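Local coordinates for hypothetical protein TT1465 (Thermus thermophilus, PDB 1WEK) that is of unknown function but has a Rossmann-like fold of the SLOG clan, built around a parallel beta-sheet, at residues L167-Y172 against L199-E204. Residues are numbered along the deposited sequence; the frame is centred on the assembly and turned at random.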
# COMPACT_ATOMS: atom_id res chain seq x y z
N LEU A 167 -29.79 -4.60 26.66
CA LEU A 167 -30.22 -3.21 26.78
C LEU A 167 -30.56 -3.05 28.25
O LEU A 167 -31.46 -3.71 28.75
CB LEU A 167 -31.48 -2.93 25.96
CG LEU A 167 -31.54 -3.34 24.49
CD1 LEU A 167 -32.68 -2.59 23.86
CD2 LEU A 167 -30.23 -3.02 23.76
N LEU A 168 -29.81 -2.20 28.94
CA LEU A 168 -30.07 -1.98 30.35
C LEU A 168 -31.04 -0.84 30.58
O LEU A 168 -30.92 0.23 29.97
CB LEU A 168 -28.76 -1.71 31.10
CG LEU A 168 -28.04 -2.96 31.60
CD1 LEU A 168 -26.68 -2.60 32.18
CD2 LEU A 168 -28.93 -3.64 32.65
N ASP A 169 -31.99 -1.09 31.47
CA ASP A 169 -33.03 -0.14 31.87
C ASP A 169 -34.25 -0.24 30.95
O ASP A 169 -34.39 0.53 30.00
CB ASP A 169 -32.50 1.29 31.89
CG ASP A 169 -33.50 2.26 32.48
OD1 ASP A 169 -34.73 2.05 32.25
OD2 ASP A 169 -33.08 3.22 33.17
N ARG A 170 -35.13 -1.18 31.27
CA ARG A 170 -36.35 -1.45 30.51
C ARG A 170 -37.22 -0.26 30.14
O ARG A 170 -37.59 -0.10 28.97
CB ARG A 170 -37.23 -2.44 31.28
CG ARG A 170 -36.58 -3.78 31.57
CD ARG A 170 -37.62 -4.74 32.13
NE ARG A 170 -37.69 -5.98 31.36
CZ ARG A 170 -36.95 -7.05 31.61
NH1 ARG A 170 -36.10 -7.06 32.64
NH2 ARG A 170 -37.06 -8.12 30.83
N GLY A 171 -37.58 0.54 31.13
CA GLY A 171 -38.42 1.69 30.90
C GLY A 171 -37.84 2.71 29.94
O GLY A 171 -38.56 3.44 29.27
N TYR A 172 -36.51 2.75 29.86
CA TYR A 172 -35.86 3.69 28.97
C TYR A 172 -35.97 3.28 27.50
O TYR A 172 -36.22 4.12 26.63
CB TYR A 172 -34.38 3.82 29.36
CG TYR A 172 -33.69 4.99 28.70
CD1 TYR A 172 -33.64 6.23 29.33
CD2 TYR A 172 -33.10 4.86 27.45
CE1 TYR A 172 -33.00 7.31 28.73
CE2 TYR A 172 -32.46 5.93 26.84
CZ TYR A 172 -32.41 7.16 27.48
OH TYR A 172 -31.74 8.21 26.90
N LEU A 199 -33.61 -7.34 27.03
CA LEU A 199 -33.86 -6.13 27.79
C LEU A 199 -33.82 -6.47 29.27
O LEU A 199 -34.48 -7.40 29.71
CB LEU A 199 -35.22 -5.56 27.38
CG LEU A 199 -35.48 -4.06 27.51
CD1 LEU A 199 -34.22 -3.28 27.34
CD2 LEU A 199 -36.50 -3.65 26.47
N THR A 200 -33.03 -5.75 30.05
CA THR A 200 -32.95 -6.06 31.48
C THR A 200 -32.62 -4.86 32.35
O THR A 200 -32.05 -3.87 31.89
CB THR A 200 -31.89 -7.15 31.76
OG1 THR A 200 -31.96 -7.54 33.13
CG2 THR A 200 -30.48 -6.63 31.48
N ASP A 201 -33.00 -4.95 33.63
CA ASP A 201 -32.74 -3.89 34.61
C ASP A 201 -31.57 -4.25 35.52
O ASP A 201 -31.07 -3.39 36.26
CB ASP A 201 -33.97 -3.65 35.49
CG ASP A 201 -35.03 -2.79 34.81
OD1 ASP A 201 -34.68 -1.99 33.93
OD2 ASP A 201 -36.20 -2.89 35.19
N GLU A 202 -31.13 -5.51 35.47
CA GLU A 202 -30.07 -5.98 36.35
C GLU A 202 -28.68 -6.18 35.73
O GLU A 202 -28.50 -7.01 34.85
CB GLU A 202 -30.53 -7.29 36.99
CG GLU A 202 -31.96 -7.21 37.52
CD GLU A 202 -32.64 -8.57 37.57
OE1 GLU A 202 -33.80 -8.64 38.04
OE2 GLU A 202 -32.01 -9.56 37.15
N PRO A 203 -27.69 -5.41 36.19
CA PRO A 203 -26.35 -5.56 35.64
C PRO A 203 -25.84 -6.98 35.87
O PRO A 203 -25.09 -7.52 35.06
CB PRO A 203 -25.54 -4.53 36.41
CG PRO A 203 -26.55 -3.45 36.68
CD PRO A 203 -27.76 -4.25 37.09
N GLU A 204 -26.26 -7.58 36.99
CA GLU A 204 -25.83 -8.92 37.36
C GLU A 204 -26.25 -9.95 36.33
O GLU A 204 -25.54 -10.92 36.08
CB GLU A 204 -26.42 -9.33 38.72
CG GLU A 204 -27.95 -9.38 38.75
CD GLU A 204 -28.57 -8.14 39.38
OE1 GLU A 204 -28.08 -7.01 39.13
OE2 GLU A 204 -29.57 -8.32 40.11
O HOH W 1 -36.92 -0.18 33.87
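Leu167 and Leu168 pair in parallel with Leu199 and Thr200, Thr200 N giving a nearly straight bond to Leu167 O (2.9 Å) and Asp169 N reaching Thr200 O at 2.8 Å. The paired strands 165-168 and 198-200 are joined through helix 170-185 in a beta-alpha-beta crossover at one border of the parallel sheet of this Rossmann-like fold, where 198-200 is the outermost strand within the chain. On one face of the sheet, Leu167 and Leu199 lie against each other beneath helix 170-185, both touching Trp173. On the other face Leu168 and Thr200 lie alongside each other, and Leu168 CD2 meets Thr200 CG2 at 3.6 Å; Leu61 of helix 53-68 also packs on Leu168. With OG1 anti to the backbone N (chi1 -173°), Thr200 accepts from Glu202 N, an ST turn leading into helix 203-211, and its hydroxyl is also hydrogen-bonded to Glu205. Past the strand ends, Asp201 reaches back to the start of helix 170-185: its OD1 takes the Arg170 N-H at 2.8 Å on the syn side, 29° out of the carboxylate plane. Asp169 is the N-cap of that helix, its OD1 accepting from Tyr172 N. Asp169 OD1 and Asp201 OD1 lie 4.4 Å apart, two like charges whose proximity the helix N-terminus, which both serve, probably eases. Arg170 passes Asp201 nearly perpendicularly, its aliphatic CG beside the carboxylate, and the bend at chi3 (125°) carries the guanidinium over the Leu199-Thr200 peptide, with Leu199 C 3.9 Å above its plane. A water bridges the two segments, accepting from Gly171 N and donating to Asp201 OD1, both at 2.9 Å.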